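Long-range contacts in Lys-gingipain W83 (Porphyromonas gingivalis, PDB 3KM5), which cleaves proteins after lysine as a secreted cysteine protease and possible virulence factor, here represented by its K2 cleaved adhesin domain, a type with haemolytic activity in vitro: residues S54-N59 / D165-L170; Y95-S100 / R145-P150. All coordinates share one frame; numbering follows the deposited sequence.

Contact 1: residues S54-N59 / D165-L170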
loop_
_atom_site.group_PDB
_atom_site.type_symbol
_atom_site.label_atom_id
_atom_site.label_comp_id
_atom_site.label_asym_id
_atom_site.label_seq_id
_atom_site.Cartn_x
_atom_site.Cartn_y
_atom_site.Cartn_z
ATOM N N SER A 54 4.812 -1.199 0.005
ATOM C CA SER A 54 4.995 -0.026 -0.875
ATOM C C SER A 54 4.618 -0.395 -2.287
ATOM O O SER A 54 4.770 -1.537 -2.704
ATOM C CB SER A 54 6.472 0.391 -0.870
ATOM O OG SER A 54 7.279 -0.593 -1.516
ATOM N N SER A 55 4.161 0.616 -3.022
ATOM C CA SER A 55 3.970 0.537 -4.462
ATOM C C SER A 55 4.309 1.923 -5.062
ATOM O O SER A 55 3.973 2.956 -4.513
ATOM C CB SER A 55 2.530 0.114 -4.788
ATOM O OG SER A 55 2.321 0.089 -6.211
ATOM N N PHE A 56 5.028 1.908 -6.156
ATOM C CA PHE A 56 5.580 3.128 -6.750
ATOM C C PHE A 56 4.875 3.558 -8.054
ATOM O O PHE A 56 4.536 2.736 -8.923
ATOM C CB PHE A 56 7.090 2.940 -7.002
ATOM C CG PHE A 56 7.872 2.856 -5.737
ATOM C CD1 PHE A 56 8.483 3.972 -5.209
ATOM C CD2 PHE A 56 7.937 1.681 -5.014
ATOM C CE1 PHE A 56 9.189 3.903 -4.046
ATOM C CE2 PHE A 56 8.640 1.591 -3.843
ATOM C CZ PHE A 56 9.260 2.716 -3.331
ATOM N N SER A 57 4.686 4.869 -8.234
ATOM C CA SER A 57 4.382 5.430 -9.558
ATOM C C SER A 57 5.604 6.164 -10.117
ATOM O O SER A 57 5.524 6.649 -11.260
ATOM C CB SER A 57 3.171 6.334 -9.524
ATOM O OG SER A 57 3.386 7.479 -8.749
ATOM N N TRP A 58 6.681 6.276 -9.337
ATOM C CA TRP A 58 8.025 6.679 -9.822
ATOM C C TRP A 58 9.030 5.925 -8.983
ATOM O O TRP A 58 9.013 6.035 -7.750
ATOM C CB TRP A 58 8.302 8.183 -9.673
ATOM C CG TRP A 58 9.641 8.577 -10.278
ATOM C CD1 TRP A 58 9.874 8.974 -11.578
ATOM C CD2 TRP A 58 10.916 8.543 -9.636
ATOM N NE1 TRP A 58 11.217 9.215 -11.761
ATOM C CE2 TRP A 58 11.881 8.954 -10.594
ATOM C CE3 TRP A 58 11.346 8.219 -8.345
ATOM C CZ2 TRP A 58 13.245 9.046 -10.293
ATOM C CZ3 TRP A 58 12.697 8.314 -8.044
ATOM C CH2 TRP A 58 13.634 8.718 -9.017
ATOM N N ASN A 59 9.968 5.233 -9.626
ATOM C CA ASN A 59 11.030 4.521 -8.906
ATOM C C ASN A 59 12.230 4.412 -9.845
ATOM O O ASN A 59 12.417 3.405 -10.513
ATOM C CB ASN A 59 10.547 3.137 -8.441
ATOM C CG ASN A 59 11.606 2.357 -7.684
ATOM O OD1 ASN A 59 12.551 2.927 -7.146
ATOM N ND2 ASN A 59 11.430 1.051 -7.608
ATOM N N ASP A 165 3.700 8.749 -12.321
ATOM C CA ASP A 165 4.811 9.700 -12.163
ATOM C C ASP A 165 4.592 10.647 -10.993
ATOM O O ASP A 165 4.859 11.851 -11.071
ATOM C CB ASP A 165 5.007 10.488 -13.478
ATOM C CG ASP A 165 6.397 11.087 -13.625
ATOM O OD1 ASP A 165 7.354 10.652 -12.956
ATOM O OD2 ASP A 165 6.531 11.995 -14.469
ATOM N N LEU A 166 4.106 10.104 -9.877
ATOM C CA LEU A 166 4.068 10.859 -8.623
ATOM C C LEU A 166 5.241 10.300 -7.813
ATOM O O LEU A 166 6.408 10.549 -8.158
ATOM C CB LEU A 166 2.679 10.794 -7.949
ATOM C CG LEU A 166 1.547 11.741 -8.457
ATOM C CD1 LEU A 166 1.976 13.210 -8.367
ATOM C CD2 LEU A 166 1.076 11.467 -9.853
ATOM N N ASN A 167 4.992 9.484 -6.780
ATOM C CA ASN A 167 6.124 8.759 -6.179
ATOM C C ASN A 167 5.741 7.381 -5.645
ATOM O O ASN A 167 6.052 6.389 -6.292
ATOM C CB ASN A 167 6.884 9.647 -5.174
ATOM C CG ASN A 167 8.305 9.169 -4.834
ATOM O OD1 ASN A 167 8.996 9.820 -4.021
ATOM N ND2 ASN A 167 8.765 8.066 -5.436
ATOM N N TYR A 168 5.089 7.333 -4.491
ATOM C CA TYR A 168 4.795 6.036 -3.850
ATOM C C TYR A 168 3.546 6.199 -3.010
ATOM O O TYR A 168 3.125 7.314 -2.636
ATOM C CB TYR A 168 5.954 5.511 -2.960
ATOM C CG TYR A 168 6.383 6.475 -1.903
ATOM C CD1 TYR A 168 5.619 6.649 -0.778
ATOM C CD2 TYR A 168 7.526 7.265 -2.043
ATOM C CE1 TYR A 168 5.944 7.516 0.183
ATOM C CE2 TYR A 168 7.884 8.158 -1.048
ATOM C CZ TYR A 168 7.081 8.296 0.068
ATOM O OH TYR A 168 7.364 9.199 1.068
ATOM N N ILE A 169 2.933 5.039 -2.736
ATOM C CA ILE A 169 2.040 4.878 -1.584
ATOM C C ILE A 169 2.591 3.785 -0.681
ATOM O O ILE A 169 3.006 2.713 -1.143
ATOM C CB ILE A 169 0.603 4.625 -2.007
ATOM C CG1 ILE A 169 -0.294 4.485 -0.787
ATOM C CG2 ILE A 169 0.437 3.412 -2.917
ATOM C CD1 ILE A 169 -1.759 4.715 -1.056
ATOM N N LEU A 170 2.658 4.083 0.618
ATOM C CA LEU A 170 3.033 3.087 1.621
ATOM C C LEU A 170 1.796 2.740 2.456
ATOM O O LEU A 170 0.981 3.645 2.727
ATOM C CB LEU A 170 4.081 3.647 2.574
ATOM C CG LEU A 170 5.267 4.339 1.927
ATOM C CD1 LEU A 170 6.229 4.904 2.988
ATOM C CD2 LEU A 170 5.981 3.401 0.981
#
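Asp165 meets the loop after strand 51-56 twice: its N donates to Ser57 O, from 42° above the carbonyl plane, and its OD1 lies 3.3 Å from Trp58 CD1, the carboxylate turned 30° from the indole plane. Arg126 pairs with this carboxylate and also makes a cation-pi contact with Trp58. At Leu166 the backbone N donates to Ser57 OG (2.9 Å); chi1 of 65° sets that hydroxyl between the serine's N and carbonyl carbon, and Asp93 OD1 is its further partner. Asn167 O is the acceptor of two amides, Ser57 N (2.8 Å) and Trp58 N (3.1 Å), the first well above its carbonyl plane and the second tilted only slightly. Asn167 ND2 sits at the indole edge, bonding weakly to Trp58 O and also to Phe127 O; Asn87 ND2 bonds OD1. Regular antiparallel pairing starts at Tyr168, whose CB lies over one face of the Phe56 ring in a CH-pi contact, 4.1 Å from the centroid; its OH reaches Ser140. Ile169 N to Ser55 O (2.9 Å) and Ser55 N to Ile169 O (3.0 Å) then form the hydrogen-bonded pair. Beyond it, Leu170 CD2 packs on Ser54 CB at 3.6 Å. Two straight strand bonds thus give way to a bent loop network in this jelly-roll sheet, carried mostly by backbone-to-backbone bonds; side chains add Ser57 OG for Leu166 N and Asp93 OD2 for Asn167 N.

Contact 2: residues Y95-S100 / R145-P150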
loop_
_atom_site.group_PDB
_atom_site.type_symbol
_atom_site.label_atom_id
_atom_site.label_comp_id
_atom_site.label_asym_id
_atom_site.label_seq_id
_atom_site.Cartn_x
_atom_site.Cartn_y
_atom_site.Cartn_z
ATOM N N TYR A 95 -5.372 5.315 -4.976
ATOM C CA TYR A 95 -5.564 3.908 -4.647
ATOM C C TYR A 95 -7.000 3.615 -4.271
ATOM O O TYR A 95 -7.764 4.503 -3.894
ATOM C CB TYR A 95 -4.578 3.478 -3.549
ATOM C CG TYR A 95 -5.005 3.991 -2.207
ATOM C CD1 TYR A 95 -5.714 3.164 -1.337
ATOM C CD2 TYR A 95 -4.768 5.296 -1.819
ATOM C CE1 TYR A 95 -6.199 3.640 -0.143
ATOM C CE2 TYR A 95 -5.238 5.776 -0.591
ATOM C CZ TYR A 95 -5.946 4.912 0.267
ATOM O OH TYR A 95 -6.484 5.332 1.496
ATOM N N ALA A 96 -7.357 2.353 -4.400
ATOM C CA ALA A 96 -8.637 1.831 -3.970
ATOM C C ALA A 96 -8.468 0.740 -2.927
ATOM O O ALA A 96 -7.536 0.008 -2.975
ATOM C CB ALA A 96 -9.428 1.270 -5.170
ATOM N N VAL A 97 -9.465 0.596 -2.058
ATOM C CA VAL A 97 -9.655 -0.589 -1.225
ATOM C C VAL A 97 -10.822 -1.328 -1.915
ATOM O O VAL A 97 -11.864 -0.715 -2.267
ATOM C CB VAL A 97 -10.028 -0.231 0.231
ATOM C CG1 VAL A 97 -10.309 -1.452 1.083
ATOM C CG2 VAL A 97 -8.923 0.618 0.873
ATOM N N MET A 98 -10.637 -2.621 -2.166
ATOM C CA MET A 98 -11.619 -3.446 -2.833
ATOM C C MET A 98 -11.896 -4.689 -2.049
ATOM O O MET A 98 -11.103 -5.119 -1.218
ATOM C CB MET A 98 -11.089 -3.839 -4.209
ATOM C CG MET A 98 -10.504 -2.647 -4.986
ATOM S SD MET A 98 -10.002 -3.113 -6.647
ATOM C CE MET A 98 -11.557 -3.295 -7.482
ATOM N N ILE A 99 -13.048 -5.300 -2.327
ATOM C CA ILE A 99 -13.364 -6.577 -1.730
ATOM C C ILE A 99 -13.787 -7.618 -2.761
ATOM O O ILE A 99 -14.408 -7.290 -3.794
ATOM C CB ILE A 99 -14.456 -6.447 -0.620
ATOM C CG1 ILE A 99 -15.838 -6.115 -1.239
ATOM C CG2 ILE A 99 -14.008 -5.458 0.482
ATOM C CD1 ILE A 99 -16.757 -7.357 -1.567
ATOM N N SER A 100 -13.451 -8.869 -2.449
ATOM C CA SER A 100 -13.991 -10.016 -3.172
ATOM C C SER A 100 -14.719 -10.895 -2.190
ATOM O O SER A 100 -14.354 -10.972 -1.007
ATOM C CB SER A 100 -12.848 -10.811 -3.797
ATOM O OG SER A 100 -13.320 -12.097 -4.221
ATOM N N ARG A 145 -7.251 5.717 7.872
ATOM C CA ARG A 145 -8.522 5.462 7.200
ATOM C C ARG A 145 -9.218 4.283 7.812
ATOM O O ARG A 145 -8.541 3.369 8.241
ATOM C CB ARG A 145 -8.276 5.162 5.710
ATOM C CG ARG A 145 -7.753 6.341 4.903
ATOM C CD ARG A 145 -8.790 7.421 4.722
ATOM N NE ARG A 145 -8.308 8.594 3.986
ATOM C CZ ARG A 145 -8.002 9.774 4.520
ATOM N NH1 ARG A 145 -8.009 9.989 5.826
ATOM N NH2 ARG A 145 -7.616 10.766 3.733
ATOM N N THR A 146 -10.542 4.312 7.849
ATOM C CA THR A 146 -11.373 3.215 8.337
ATOM C C THR A 146 -12.471 3.005 7.288
ATOM O O THR A 146 -13.256 3.917 7.011
ATOM C CB THR A 146 -11.972 3.584 9.722
ATOM O OG1 THR A 146 -10.939 3.851 10.662
ATOM C CG2 THR A 146 -12.837 2.461 10.263
ATOM N N VAL A 147 -12.514 1.793 6.736
ATOM C CA VAL A 147 -13.364 1.486 5.603
ATOM C C VAL A 147 -14.297 0.340 5.971
ATOM O O VAL A 147 -13.867 -0.701 6.472
ATOM C CB VAL A 147 -12.508 1.105 4.397
ATOM C CG1 VAL A 147 -13.374 0.609 3.232
ATOM C CG2 VAL A 147 -11.703 2.324 3.975
ATOM N N ASP A 148 -15.582 0.551 5.749
ATOM C CA ASP A 148 -16.608 -0.441 6.019
ATOM C C ASP A 148 -16.490 -1.587 4.989
ATOM O O ASP A 148 -16.319 -1.328 3.809
ATOM C CB ASP A 148 -18.014 0.171 5.866
ATOM C CG ASP A 148 -18.333 1.278 6.842
ATOM O OD1 ASP A 148 -17.621 1.477 7.837
ATOM O OD2 ASP A 148 -19.374 1.931 6.597
ATOM N N LEU A 149 -16.567 -2.845 5.446
ATOM C CA LEU A 149 -16.520 -3.993 4.539
ATOM C C LEU A 149 -17.909 -4.625 4.391
ATOM O O LEU A 149 -18.548 -4.916 5.407
ATOM C CB LEU A 149 -15.510 -5.021 5.013
ATOM C CG LEU A 149 -14.093 -4.495 5.235
ATOM C CD1 LEU A 149 -13.225 -5.573 5.876
ATOM C CD2 LEU A 149 -13.502 -4.050 3.940
ATOM N N PRO A 150 -18.395 -4.766 3.151
ATOM C CA PRO A 150 -19.720 -5.365 2.921
ATOM C C PRO A 150 -19.798 -6.764 3.470
ATOM O O PRO A 150 -18.797 -7.476 3.561
ATOM C CB PRO A 150 -19.837 -5.400 1.401
ATOM C CG PRO A 150 -18.848 -4.408 0.891
ATOM C CD PRO A 150 -17.772 -4.305 1.905
#
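Ile99 and Leu149 run past each other in opposite directions, bringing Ile99 CG2 to 3.8 Å from Leu149 CD2. The other branch of the isoleucine crosses the ring of Pro150 at a slant, with CG1 4.1 Å from the proline CG. Chi1 of 70° turns CG1 to Pro150 and leaves CG2 beside the backbone N, facing Leu149, and the two branches can then address two successive residues. Two residues back along each chain, Val97 and Val147 both point inward and meet through their CG1 methyls at 4.3 Å, a looser touch; Val97 also packs on Tyr82, Val156 and Phe158. At the far end Tyr95 and Arg145 cross with ring and guanidinium planes 22° apart, but the nearest approach is from Tyr95 OH to the aliphatic Arg145 CG (3.8 Å). The arginine chain bends at chi2 (-70°), and its NE forms a salt bridge to Glu115 OE2, the same oxygen that hydrogen-bonds Tyr95 OH. Tyr82 OH is a second partner of that phenol. The backbones do not pair: the nearest CA atoms, of Ile99 and Leu149, are 7.5 Å apart, as expected for strands of two facing sheets in a beta sandwich. Side-chain packing therefore joins strand 95-100 to strand 143-148 and the residues after it, Leu149 and Pro150: hydrocarbon contacts make up the middle and one end, whereas at the other a shared carboxylate links phenol and guanidinium, probably offsetting part of the arginine's charge.

How the contacts relate
The centres of the two contacts lie about 20 Å apart, on opposite sides of the chain's centre. In sequence, strand 95-100 and strand 143-148 of contact 2 both fall between the segments of contact 1, giving the order 54-59, 95-100, 145-150, 165-170. Contact 1 pairs neighbouring strands, 51-56 and 168-177, within the six-stranded sheet; contact 2 spans from that sheet, through strand 143-148, to strand 95-100 of the five-stranded one. They meet where Ile169 CD1 packs against Tyr95 CD2 at 3.2 Å, a touch that also runs between the two sheets. Contact 1 thus builds one sheet of the jelly roll, and contact 2 holds that sheet against the other.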